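Local coordinates for protein 3-deoxy-D-manno-octulosonate 8-phosphate phosphatase KdsC (Haemophilus influenzae Rd, PDB 1K1E) that hydrolyses 3-deoxy-D-manno-octulosonate 8-phosphate to KDO and inorganic phosphate, a magnesium-dependent step of lipopolysaccharide biosynthesis, at residues Ala87-Met92 against Val97-Thr102; Ile74-Leu79 against Met92-Val97; Glu83-Cys88 against Phe115-Thr120. One frame throughout, in Å; residues are numbered along the deposited sequence.

Interaction 1 (Ala87-Met92 against Val97-Thr102); sequences ACFDLM and VTAEQT. With HG (mercury (II) ion), chain N.
M92 and V97 are joined by a backbone hydrogen bond, V97 N to M92 O (3.2 Å, nearly straight at 167°), as the chain leaves helix 84-95 and turns back beside its last turns. M92 carries the side-chain contact. Its chain is extended beyond CG (chi2 163°, chi3 -179°), which sends the thioether across to the turn at A99. The terminal CE packs on A99 CB at 3.5 Å, with SD close beside it, while CG lies 3.5 Å from T102 OG1 as the two side chains cross obliquely. F89 adds a lighter touch: its ring presents its edge to A99, with CE1 4.3 Å from CB. The turn is braced from within. T98 N donates to Q101 OE1 (2.9 Å), and T98 O is gripped from opposite faces of its carbonyl plane by Q101 N and by the T102 hydroxyl, OG1 lying 2.9 Å away. The hydroxyl next to M92 CG is thereby bonded while sitting against an apolar neighbour. C88, one turn before M92, binds the mercury ion through SG. The segment 97-102 links the end of helix 84-95 to strand 102-106 of the parallel sheet; F10 of strand 10-14 packs against L91, V97 and T102, and L91 also reaches strand 53-58.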
ATOM      1  N   ALA A  87     -25.042  13.494 -13.564  1.00 14.42           N
ATOM      2  CA  ALA A  87     -24.713  12.102 -13.834  1.00 14.53           C
ATOM      3  C   ALA A  87     -25.563  11.289 -12.884  1.00 15.06           C
ATOM      4  O   ALA A  87     -26.065  10.226 -13.267  1.00 16.45           O
ATOM      5  CB  ALA A  87     -23.211  11.762 -13.583  1.00 16.84           C
ATOM      6  N   CYS A  88     -25.741  11.761 -11.644  1.00 15.43           N
ATOM      7  CA  CYS A  88     -26.571  11.002 -10.713  1.00 11.02           C
ATOM      8  C   CYS A  88     -27.961  10.817 -11.255  1.00 15.11           C
ATOM      9  O   CYS A  88     -28.476   9.702 -11.273  1.00 14.02           O
ATOM     10  CB  CYS A  88     -26.778  11.642  -9.306  1.00 10.31           C
ATOM     11  SG  CYS A  88     -25.176  11.682  -8.387  1.00 21.80           S
ATOM     12  N   PHE A  89     -28.611  11.901 -11.654  1.00 13.47           N
ATOM     13  CA  PHE A  89     -29.986  11.698 -12.111  1.00 16.40           C
ATOM     14  C   PHE A  89     -30.121  10.832 -13.349  1.00 19.12           C
ATOM     15  O   PHE A  89     -31.125  10.087 -13.500  1.00 21.09           O
ATOM     16  CB  PHE A  89     -30.611  13.059 -12.282  1.00 25.28           C
ATOM     17  CG  PHE A  89     -30.635  13.842 -10.986  1.00 26.96           C
ATOM     18  CD1 PHE A  89     -31.410  13.402  -9.922  1.00 26.72           C
ATOM     19  CD2 PHE A  89     -29.910  15.021 -10.844  1.00 28.80           C
ATOM     20  CE1 PHE A  89     -31.474  14.138  -8.726  1.00 30.62           C
ATOM     21  CE2 PHE A  89     -29.972  15.753  -9.654  1.00 25.96           C
ATOM     22  CZ  PHE A  89     -30.754  15.317  -8.605  1.00 31.70           C
ATOM     23  N   ASP A  90     -29.111  10.927 -14.213  1.00 19.86           N
ATOM     24  CA  ASP A  90     -29.097  10.143 -15.448  1.00 14.35           C
ATOM     25  C   ASP A  90     -28.995   8.685 -15.099  1.00 22.57           C
ATOM     26  O   ASP A  90     -29.686   7.862 -15.697  1.00 21.69           O
ATOM     27  CB  ASP A  90     -27.938  10.553 -16.333  1.00 14.31           C
ATOM     28  CG  ASP A  90     -28.132  11.907 -16.985  1.00  9.70           C
ATOM     29  OD1 ASP A  90     -27.114  12.467 -17.537  1.00 13.18           O
ATOM     30  OD2 ASP A  90     -29.293  12.377 -16.943  1.00 15.85           O
ATOM     31  N   LEU A  91     -28.132   8.358 -14.125  1.00 14.73           N
ATOM     32  CA  LEU A  91     -27.972   6.945 -13.742  1.00 15.72           C
ATOM     33  C   LEU A  91     -29.230   6.462 -13.041  1.00 18.31           C
ATOM     34  O   LEU A  91     -29.657   5.304 -13.181  1.00 18.89           O
ATOM     35  CB  LEU A  91     -26.732   6.792 -12.832  1.00 15.63           C
ATOM     36  CG  LEU A  91     -25.393   6.938 -13.553  1.00 13.56           C
ATOM     37  CD1 LEU A  91     -24.233   7.014 -12.482  1.00 16.58           C
ATOM     38  CD2 LEU A  91     -25.166   5.684 -14.521  1.00 16.83           C
ATOM     39  N   MET A  92     -29.857   7.330 -12.274  1.00 10.82           N
ATOM     40  CA  MET A  92     -31.075   6.905 -11.579  1.00 14.98           C
ATOM     41  C   MET A  92     -32.127   6.565 -12.625  1.00 17.86           C
ATOM     42  O   MET A  92     -32.786   5.539 -12.514  1.00 16.31           O
ATOM     43  CB  MET A  92     -31.648   8.016 -10.700  1.00 15.56           C
ATOM     44  CG  MET A  92     -30.729   8.286  -9.459  1.00 20.29           C
ATOM     45  SD  MET A  92     -31.143   9.881  -8.747  1.00 21.70           S
ATOM     46  CE  MET A  92     -30.037  10.077  -7.389  1.00 13.29           C
ATOM     47  N   VAL A  97     -35.026   4.007 -10.797  1.00 20.62           N
ATOM     48  CA  VAL A  97     -35.233   4.279  -9.382  1.00 23.06           C
ATOM     49  C   VAL A  97     -35.179   5.757  -9.143  1.00 15.00           C
ATOM     50  O   VAL A  97     -34.623   6.500  -9.935  1.00 25.10           O
ATOM     51  CB  VAL A  97     -34.150   3.618  -8.515  1.00 22.39           C
ATOM     52  CG1 VAL A  97     -34.092   2.129  -8.793  1.00 18.84           C
ATOM     53  CG2 VAL A  97     -32.841   4.302  -8.775  1.00 31.38           C
ATOM     54  N   THR A  98     -35.757   6.191  -8.039  1.00 14.32           N
ATOM     55  CA  THR A  98     -35.790   7.592  -7.697  1.00 16.09           C
ATOM     56  C   THR A  98     -34.573   7.974  -6.846  1.00 19.66           C
ATOM     57  O   THR A  98     -33.876   7.093  -6.342  1.00 16.79           O
ATOM     58  CB  THR A  98     -37.034   7.936  -6.865  1.00 24.98           C
ATOM     59  OG1 THR A  98     -36.884   7.393  -5.561  1.00 19.03           O
ATOM     60  CG2 THR A  98     -38.306   7.277  -7.497  1.00 25.33           C
ATOM     61  N   ALA A  99     -34.344   9.280  -6.676  1.00 13.14           N
ATOM     62  CA  ALA A  99     -33.205   9.722  -5.864  1.00 22.68           C
ATOM     63  C   ALA A  99     -33.365   9.263  -4.424  1.00 22.54           C
ATOM     64  O   ALA A  99     -32.394   8.818  -3.789  1.00 18.24           O
ATOM     65  CB  ALA A  99     -33.024  11.269  -5.911  1.00 22.85           C
ATOM     66  N   GLU A 100     -34.576   9.347  -3.880  1.00 17.21           N
ATOM     67  CA  GLU A 100     -34.744   8.886  -2.512  1.00 27.97           C
ATOM     68  C   GLU A 100     -34.344   7.450  -2.310  1.00 23.41           C
ATOM     69  O   GLU A 100     -33.970   7.076  -1.207  1.00 25.70           O
ATOM     70  CB  GLU A 100     -36.195   9.073  -1.989  1.00 27.95           C
ATOM     71  CG  GLU A 100     -37.317   8.608  -2.869  1.00 38.31           C
ATOM     72  CD  GLU A 100     -38.699   8.878  -2.215  1.00 41.18           C
ATOM     73  OE1 GLU A 100     -39.753   8.876  -2.930  1.00 48.36           O
ATOM     74  OE2 GLU A 100     -38.718   9.084  -0.967  1.00 42.11           O
ATOM     75  N   GLN A 101     -34.396   6.638  -3.368  1.00 16.23           N
ATOM     76  CA  GLN A 101     -34.044   5.217  -3.260  1.00 17.80           C
ATOM     77  C   GLN A 101     -32.578   4.946  -3.668  1.00 16.69           C
ATOM     78  O   GLN A 101     -32.173   3.790  -3.823  1.00 15.19           O
ATOM     79  CB  GLN A 101     -34.956   4.387  -4.183  1.00 21.37           C
ATOM     80  CG  GLN A 101     -36.471   4.762  -4.199  1.00 32.54           C
ATOM     81  CD  GLN A 101     -37.328   4.069  -5.340  1.00 34.45           C
ATOM     82  OE1 GLN A 101     -36.923   3.977  -6.525  1.00 26.60           O
ATOM     83  NE2 GLN A 101     -38.535   3.624  -4.968  1.00 36.63           N
ATOM     84  N   THR A 102     -31.811   6.002  -3.876  1.00 13.64           N
ATOM     85  CA  THR A 102     -30.410   5.845  -4.298  1.00 14.52           C
ATOM     86  C   THR A 102     -29.441   6.271  -3.211  1.00 17.75           C
ATOM     87  O   THR A 102     -29.726   7.218  -2.471  1.00 15.18           O
ATOM     88  CB  THR A 102     -30.162   6.736  -5.475  1.00 12.28           C
ATOM     89  OG1 THR A 102     -31.104   6.424  -6.510  1.00 15.35           O
ATOM     90  CG2 THR A 102     -28.748   6.561  -6.014  1.00 12.13           C
TER
HETATM   91 HG    HG N 301     -26.131  10.677  -6.440  1.00 19.28          HG

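Interaction 2 (Ile74-Leu79 against Met92-Val97); sequences IKLFFL and MKQAGV
This contact belongs to the beta-alpha unit in which strand 76-79, an edge strand of the parallel sheet within this chain, is followed by helix 84-95; the C-terminal end of the helix comes back over the start of the strand. L76 supplies the apolar centre, splitting its two methyls between neighbouring helix residues: CD1 meets A95 CB at 3.9 Å, and CD2 lies 3.6 Å from Q94 NE2. The L76 and Q94 side chains run antiparallel alongside each other, and the glutamine, extended beyond CG (chi2 175°), carries its amide past L76 CD2 toward the strand, where water bridges the rest. No direct hydrogen bond joins the segments, and water makes the polar link. One water accepts from both Q94 NE2 (2.7 Å) and F77 N (3.1 Å); another lies 2.7 Å from F77 O and 2.8 Å from Q94 OE1 and can donate to either, though it has more acceptors in reach than protons. NE2 is tied to F77 N through solvent, and OE1 probably to F77 O. A third water accepts from K75 NZ and from the same NE2 at 2.7 Å, bringing the exposed lysine into the network. The helix ends in a Schellman motif with G96, at positive phi (81°), as its C-prime residue; G96 N bonds weakly to K93 O. On the buried side F10 of strand 10-14 touches L76 and A95; A95 O accepts from Q53 NE2. L76 pairs through its backbone with V56 of strand 53-58, while F77 packs on R66 and I69 of helix 63-72.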
ATOM      1  N   ILE A  74     -21.287  -4.993 -13.906  1.00 19.23           N
ATOM      2  CA  ILE A  74     -21.948  -3.687 -13.735  1.00 21.43           C
ATOM      3  C   ILE A  74     -22.333  -3.199 -15.112  1.00 20.96           C
ATOM      4  O   ILE A  74     -21.474  -3.160 -15.994  1.00 21.50           O
ATOM      5  CB  ILE A  74     -20.971  -2.689 -13.034  1.00 24.65           C
ATOM      6  CG1 ILE A  74     -20.805  -3.087 -11.560  1.00 25.38           C
ATOM      7  CG2 ILE A  74     -21.424  -1.304 -13.168  1.00 17.25           C
ATOM      8  CD1 ILE A  74     -19.922  -2.096 -10.737  1.00 15.48           C
ATOM      9  N   LYS A  75     -23.604  -2.850 -15.348  1.00 19.44           N
ATOM     10  CA  LYS A  75     -23.949  -2.366 -16.692  1.00 21.26           C
ATOM     11  C   LYS A  75     -24.185  -0.861 -16.765  1.00 19.56           C
ATOM     12  O   LYS A  75     -24.193  -0.287 -17.838  1.00 26.94           O
ATOM     13  CB  LYS A  75     -25.232  -3.031 -17.208  1.00 29.43           C
ATOM     14  CG  LYS A  75     -25.608  -2.572 -18.615  1.00 34.88           C
ATOM     15  CD  LYS A  75     -27.145  -2.327 -18.830  1.00 37.00           C
ATOM     16  CE  LYS A  75     -27.351  -1.165 -19.906  1.00 35.98           C
ATOM     17  NZ  LYS A  75     -28.748  -0.661 -20.004  1.00 31.13           N
ATOM     18  N   LEU A  76     -24.397  -0.237 -15.606  1.00 22.35           N
ATOM     19  CA  LEU A  76     -24.684   1.185 -15.489  1.00 13.40           C
ATOM     20  C   LEU A  76     -23.470   1.981 -15.036  1.00 20.92           C
ATOM     21  O   LEU A  76     -22.982   1.739 -13.952  1.00 17.57           O
ATOM     22  CB  LEU A  76     -25.784   1.364 -14.428  1.00 11.47           C
ATOM     23  CG  LEU A  76     -27.117   0.620 -14.660  1.00 28.13           C
ATOM     24  CD1 LEU A  76     -28.124   1.046 -13.614  1.00 22.29           C
ATOM     25  CD2 LEU A  76     -27.645   0.918 -16.062  1.00 26.52           C
ATOM     26  N   PHE A  77     -23.005   2.927 -15.840  1.00 18.23           N
ATOM     27  CA  PHE A  77     -21.851   3.711 -15.444  1.00 24.24           C
ATOM     28  C   PHE A  77     -21.843   4.983 -16.259  1.00 22.68           C
ATOM     29  O   PHE A  77     -22.389   5.045 -17.348  1.00 22.08           O
ATOM     30  CB  PHE A  77     -20.537   2.956 -15.720  1.00 11.07           C
ATOM     31  CG  PHE A  77     -20.472   2.363 -17.064  1.00 20.23           C
ATOM     32  CD1 PHE A  77     -19.961   3.081 -18.126  1.00 19.46           C
ATOM     33  CD2 PHE A  77     -20.858   1.046 -17.246  1.00 20.30           C
ATOM     34  CE1 PHE A  77     -19.808   2.480 -19.379  1.00 25.19           C
ATOM     35  CE2 PHE A  77     -20.713   0.429 -18.509  1.00 26.17           C
ATOM     36  CZ  PHE A  77     -20.182   1.169 -19.557  1.00 27.15           C
ATOM     37  N   PHE A  78     -21.164   5.978 -15.730  1.00 18.14           N
ATOM     38  CA  PHE A  78     -21.004   7.260 -16.390  1.00 13.64           C
ATOM     39  C   PHE A  78     -19.546   7.603 -16.055  1.00 17.43           C
ATOM     40  O   PHE A  78     -19.148   7.931 -14.895  1.00 18.81           O
ATOM     41  CB  PHE A  78     -21.979   8.256 -15.780  1.00 24.34           C
ATOM     42  CG  PHE A  78     -22.439   9.294 -16.728  1.00 22.49           C
ATOM     43  CD1 PHE A  78     -23.776   9.644 -16.776  1.00 28.69           C
ATOM     44  CD2 PHE A  78     -21.539   9.929 -17.574  1.00 27.91           C
ATOM     45  CE1 PHE A  78     -24.234  10.646 -17.680  1.00 30.89           C
ATOM     46  CE2 PHE A  78     -21.989  10.939 -18.498  1.00 27.34           C
ATOM     47  CZ  PHE A  78     -23.341  11.283 -18.534  1.00 26.39           C
ATOM     48  N   LEU A  79     -18.740   7.537 -17.097  1.00 14.11           N
ATOM     49  CA  LEU A  79     -17.284   7.734 -17.009  1.00 13.91           C
ATOM     50  C   LEU A  79     -16.860   8.946 -17.814  1.00 26.68           C
ATOM     51  O   LEU A  79     -17.478   9.282 -18.841  1.00 28.11           O
ATOM     52  CB  LEU A  79     -16.554   6.465 -17.507  1.00 20.21           C
ATOM     53  CG  LEU A  79     -17.035   5.115 -16.897  1.00 20.03           C
ATOM     54  CD1 LEU A  79     -16.215   3.941 -17.422  1.00 17.15           C
ATOM     55  CD2 LEU A  79     -16.894   5.142 -15.358  1.00 20.25           C
ATOM     56  N   MET A  92     -29.857   7.330 -12.274  1.00 10.82           N
ATOM     57  CA  MET A  92     -31.075   6.905 -11.579  1.00 14.98           C
ATOM     58  C   MET A  92     -32.127   6.565 -12.625  1.00 17.86           C
ATOM     59  O   MET A  92     -32.786   5.539 -12.514  1.00 16.31           O
ATOM     60  CB  MET A  92     -31.648   8.016 -10.700  1.00 15.56           C
ATOM     61  CG  MET A  92     -30.729   8.286  -9.459  1.00 20.29           C
ATOM     62  SD  MET A  92     -31.143   9.881  -8.747  1.00 21.70           S
ATOM     63  CE  MET A  92     -30.037  10.077  -7.389  1.00 13.29           C
ATOM     64  N   LYS A  93     -32.257   7.459 -13.612  1.00 19.96           N
ATOM     65  CA  LYS A  93     -33.255   7.234 -14.648  1.00 25.23           C
ATOM     66  C   LYS A  93     -32.940   5.907 -15.356  1.00 23.00           C
ATOM     67  O   LYS A  93     -33.871   5.135 -15.684  1.00 22.36           O
ATOM     68  CB  LYS A  93     -33.269   8.410 -15.637  1.00 21.68           C
ATOM     69  CG  LYS A  93     -34.566   8.567 -16.418  1.00 31.27           C
ATOM     70  N   GLN A  94     -31.653   5.606 -15.563  1.00 14.56           N
ATOM     71  CA  GLN A  94     -31.325   4.336 -16.231  1.00 12.67           C
ATOM     72  C   GLN A  94     -31.699   3.193 -15.335  1.00 22.12           C
ATOM     73  O   GLN A  94     -32.141   2.121 -15.821  1.00 25.27           O
ATOM     74  CB  GLN A  94     -29.840   4.238 -16.616  1.00 16.82           C
ATOM     75  CG  GLN A  94     -29.421   5.021 -17.863  1.00 16.11           C
ATOM     76  CD  GLN A  94     -27.951   4.960 -18.086  1.00 27.47           C
ATOM     77  OE1 GLN A  94     -27.265   6.011 -18.133  1.00 26.77           O
ATOM     78  NE2 GLN A  94     -27.417   3.738 -18.221  1.00 18.23           N
ATOM     79  N   ALA A  95     -31.581   3.404 -14.033  1.00 15.49           N
ATOM     80  CA  ALA A  95     -31.894   2.318 -13.083  1.00 20.77           C
ATOM     81  C   ALA A  95     -33.377   2.102 -12.853  1.00 20.63           C
ATOM     82  O   ALA A  95     -33.809   1.043 -12.376  1.00 20.74           O
ATOM     83  CB  ALA A  95     -31.184   2.582 -11.675  1.00 18.44           C
ATOM     84  N   GLY A  96     -34.163   3.116 -13.147  1.00 20.97           N
ATOM     85  CA  GLY A  96     -35.588   3.011 -12.924  1.00 23.10           C
ATOM     86  C   GLY A  96     -35.901   3.262 -11.461  1.00 21.53           C
ATOM     87  O   GLY A  96     -36.906   2.778 -10.921  1.00 22.78           O
ATOM     88  N   VAL A  97     -35.026   4.007 -10.797  1.00 20.62           N
ATOM     89  CA  VAL A  97     -35.233   4.279  -9.382  1.00 23.06           C
ATOM     90  C   VAL A  97     -35.179   5.757  -9.143  1.00 15.00           C
ATOM     91  O   VAL A  97     -34.623   6.500  -9.935  1.00 25.10           O
ATOM     92  CB  VAL A  97     -34.150   3.618  -8.515  1.00 22.39           C
ATOM     93  CG1 VAL A  97     -34.092   2.129  -8.793  1.00 18.84           C
ATOM     94  CG2 VAL A  97     -32.841   4.302  -8.775  1.00 31.38           C
TER
HETATM   95  O   HOH W   1     -24.796   3.029 -18.343  1.00 17.24           O
HETATM   96  O   HOH W   2     -28.977   1.743 -19.213  1.00 26.83           O
HETATM   97  O   HOH W   3     -31.108   0.564 -17.729  1.00 28.39           O
HETATM   98  O   HOH W   4     -24.535   6.015 -18.731  1.00 19.61           O

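Interaction 3 (Glu83-Cys88 against Phe115-Thr120); sequences EKETAC and FAACGT. With HG (mercury (II) ion), chain N; SO4 (sulfate ion), chain O.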
ATOM      1  N   GLU A  83     -18.912  16.554 -13.803  1.00 24.25           N
ATOM      2  CA  GLU A  83     -20.050  17.206 -13.169  1.00 32.64           C
ATOM      3  C   GLU A  83     -20.979  16.086 -12.765  1.00 29.31           C
ATOM      4  O   GLU A  83     -21.873  15.652 -13.525  1.00 27.74           O
ATOM      5  CB  GLU A  83     -20.711  18.162 -14.155  1.00 33.08           C
ATOM      6  CG  GLU A  83     -21.868  18.914 -13.583  1.00 39.48           C
ATOM      7  CD  GLU A  83     -23.147  18.107 -13.583  1.00 39.09           C
ATOM      8  OE1 GLU A  83     -23.611  17.761 -14.692  1.00 39.83           O
ATOM      9  OE2 GLU A  83     -23.689  17.818 -12.480  1.00 39.95           O
ATOM     10  N   LYS A  84     -20.799  15.661 -11.519  1.00 17.41           N
ATOM     11  CA  LYS A  84     -21.530  14.520 -11.015  1.00 17.72           C
ATOM     12  C   LYS A  84     -22.993  14.650 -10.654  1.00 19.50           C
ATOM     13  O   LYS A  84     -23.695  13.649 -10.686  1.00 19.09           O
ATOM     14  CB  LYS A  84     -20.749  13.913  -9.829  1.00 14.92           C
ATOM     15  CG  LYS A  84     -19.380  13.421 -10.291  1.00 10.82           C
ATOM     16  CD  LYS A  84     -18.642  12.665  -9.173  1.00 20.75           C
ATOM     17  CE  LYS A  84     -17.233  12.204  -9.665  1.00 22.57           C
ATOM     18  NZ  LYS A  84     -16.712  11.220  -8.661  1.00 19.00           N
ATOM     19  N   GLU A  85     -23.481  15.850 -10.353  1.00 15.71           N
ATOM     20  CA  GLU A  85     -24.891  15.931 -10.000  1.00 15.51           C
ATOM     21  C   GLU A  85     -25.840  15.508 -11.141  1.00 19.88           C
ATOM     22  O   GLU A  85     -26.822  14.835 -10.896  1.00 24.96           O
ATOM     23  CB  GLU A  85     -25.276  17.351  -9.572  1.00 20.46           C
ATOM     24  CG  GLU A  85     -26.793  17.456  -9.273  1.00 30.52           C
ATOM     25  CD  GLU A  85     -27.251  18.909  -9.087  1.00 38.86           C
ATOM     26  OE1 GLU A  85     -26.392  19.734  -8.684  1.00 32.60           O
ATOM     27  OE2 GLU A  85     -28.450  19.214  -9.329  1.00 37.47           O
ATOM     28  N   THR A  86     -25.596  15.913 -12.385  1.00 20.21           N
ATOM     29  CA  THR A  86     -26.532  15.462 -13.381  1.00 15.83           C
ATOM     30  C   THR A  86     -26.282  13.976 -13.727  1.00 20.61           C
ATOM     31  O   THR A  86     -27.226  13.282 -14.099  1.00 21.19           O
ATOM     32  CB  THR A  86     -26.470  16.319 -14.646  1.00 19.31           C
ATOM     33  OG1 THR A  86     -25.169  16.272 -15.166  1.00 21.12           O
ATOM     34  CG2 THR A  86     -26.829  17.779 -14.294  1.00 24.19           C
ATOM     35  N   ALA A  87     -25.042  13.494 -13.564  1.00 14.42           N
ATOM     36  CA  ALA A  87     -24.713  12.102 -13.834  1.00 14.53           C
ATOM     37  C   ALA A  87     -25.563  11.289 -12.884  1.00 15.06           C
ATOM     38  O   ALA A  87     -26.065  10.226 -13.267  1.00 16.45           O
ATOM     39  CB  ALA A  87     -23.211  11.762 -13.583  1.00 16.84           C
ATOM     40  N   CYS A  88     -25.741  11.761 -11.644  1.00 15.43           N
ATOM     41  CA  CYS A  88     -26.571  11.002 -10.713  1.00 11.02           C
ATOM     42  C   CYS A  88     -27.961  10.817 -11.255  1.00 15.11           C
ATOM     43  O   CYS A  88     -28.476   9.702 -11.273  1.00 14.02           O
ATOM     44  CB  CYS A  88     -26.778  11.642  -9.306  1.00 10.31           C
ATOM     45  SG  CYS A  88     -25.176  11.682  -8.387  1.00 21.80           S
ATOM     46  N   PHE A 115     -23.683  13.796  -3.383  1.00 14.31           N
ATOM     47  CA  PHE A 115     -24.317  13.479  -2.119  1.00 10.44           C
ATOM     48  C   PHE A 115     -25.681  14.155  -2.089  1.00 15.21           C
ATOM     49  O   PHE A 115     -26.643  13.562  -1.660  1.00 13.93           O
ATOM     50  CB  PHE A 115     -23.503  14.034  -0.923  1.00 13.69           C
ATOM     51  CG  PHE A 115     -22.100  13.485  -0.821  1.00 17.37           C
ATOM     52  CD1 PHE A 115     -21.055  14.270  -0.292  1.00 10.56           C
ATOM     53  CD2 PHE A 115     -21.813  12.183  -1.192  1.00 14.65           C
ATOM     54  CE1 PHE A 115     -19.748  13.763  -0.138  1.00 12.52           C
ATOM     55  CE2 PHE A 115     -20.519  11.675  -1.036  1.00 15.64           C
ATOM     56  CZ  PHE A 115     -19.483  12.470  -0.508  1.00 13.12           C
ATOM     57  N   ALA A 116     -25.708  15.418  -2.542  1.00 18.44           N
ATOM     58  CA  ALA A 116     -26.913  16.250  -2.534  1.00 20.58           C
ATOM     59  C   ALA A 116     -27.997  15.707  -3.465  1.00 15.43           C
ATOM     60  O   ALA A 116     -29.171  15.764  -3.161  1.00 20.78           O
ATOM     61  CB  ALA A 116     -26.560  17.674  -2.921  1.00 21.72           C
ATOM     62  N   ALA A 117     -27.587  15.157  -4.588  1.00 16.71           N
ATOM     63  CA  ALA A 117     -28.553  14.625  -5.534  1.00 13.70           C
ATOM     64  C   ALA A 117     -29.111  13.282  -5.055  1.00 19.83           C
ATOM     65  O   ALA A 117     -30.300  12.976  -5.348  1.00 19.16           O
ATOM     66  CB  ALA A 117     -27.929  14.478  -6.823  1.00 14.75           C
ATOM     67  N   CYS A 118     -28.318  12.491  -4.301  1.00 16.25           N
ATOM     68  CA  CYS A 118     -28.845  11.186  -3.798  1.00 15.25           C
ATOM     69  C   CYS A 118     -29.626  11.316  -2.488  1.00 17.08           C
ATOM     70  O   CYS A 118     -29.468  12.268  -1.758  1.00 22.51           O
ATOM     71  CB  CYS A 118     -27.725  10.169  -3.569  1.00 15.26           C
ATOM     72  SG  CYS A 118     -27.169   9.252  -5.022  1.00 19.32           S
ATOM     73  N   GLY A 119     -30.442  10.318  -2.202  1.00 13.79           N
ATOM     74  CA  GLY A 119     -31.230  10.317  -0.990  1.00 19.92           C
ATOM     75  C   GLY A 119     -30.403   9.982   0.241  1.00 22.55           C
ATOM     76  O   GLY A 119     -30.687  10.485   1.304  1.00 16.87           O
ATOM     77  N   THR A 120     -29.376   9.157   0.082  1.00 14.20           N
ATOM     78  CA  THR A 120     -28.514   8.732   1.196  1.00 13.41           C
ATOM     79  C   THR A 120     -27.083   8.854   0.698  1.00 19.73           C
ATOM     80  O   THR A 120     -26.825   8.596  -0.483  1.00 21.67           O
ATOM     81  CB  THR A 120     -28.785   7.230   1.518  1.00 19.83           C
ATOM     82  OG1 THR A 120     -30.158   7.087   1.918  1.00 26.30           O
ATOM     83  CG2 THR A 120     -27.879   6.703   2.598  1.00 21.02           C
TER
HETATM   84 HG    HG N 301     -26.131  10.677  -6.440  1.00 19.28          HG
HETATM   85  S   SO4 O2401     -13.567  12.157  -9.851  1.00 23.13           S
HETATM   86  O1  SO4 O2401     -14.450  12.616  -8.775  1.00 32.14           O
HETATM   87  O2  SO4 O2401     -12.196  12.048  -9.272  1.00 21.37           O
HETATM   88  O3  SO4 O2401     -13.547  13.104 -10.953  1.00 25.34           O
HETATM   89  O4  SO4 O2401     -14.136  10.855 -10.285  1.00 22.05           O
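A117 presses its methyl group into the first turns of helix 84-95, and this is the close part of the contact: CB lies 3.9 Å from C88 CB and 4.0 Å from E85 CG. E85 holds CG anti to its N (chi1 177°), which lays the methylene against A117 and carries the carboxylate onward toward the looser, partly exposed side, where L172 of the second subunit packs on E85. No hydrogen bond crosses between the segments. On the buried side they are bridged by mercury, bound to C88 SG at 2.4 Å and to C118 SG at 2.3 Å, with A114 O completing the observed site. C118 is the first residue beyond helix 112-117 to leave helical angles, and its SG meets the ion nearly opposite C88 SG. At the start of helix 84-95, E83 acts as N-cap: OE2 uses its syn lone pair to accept from T86 N at 2.7 Å. K84 runs extended to a sulfate ion, NZ donating to O1 at 2.7 Å and weakly to O4, while salt bridges to D14 and D111 hold the same ammonium. K84 probably binds substrate, and the sulfate, likely from the crystallisation liquor, may mark where a phosphate could sit. Helix 84-95 lies beside helix 112-117 over the sheet, with L57 of strand 53-58 under K84 and A87, and T102 and Y104 of strand 102-106 against C118.

How the interactions relate
Helix 84-95 runs through all three contacts: its first turns serve interaction 3, its middle interaction 1 and its C-terminal end interaction 2. Centres lie about 7 Å apart for interactions 1 and 3, about 8 Å for 1 and 2, and about 12 Å for 2 and 3. M92, shared by interactions 1 and 2, also touches interaction 3, its CE lying 3.6 Å from A117 O, and F89 CZ approaches A117 CB to 3.4 Å. L91 CD2, 3.7 Å from F77 N, connects interactions 1 and 2. The active site lies nearest interaction 3: K84 pairs with D14, a cobalt ligand, whereas the C88 side chain stays about 13 Å from the cobalt ion.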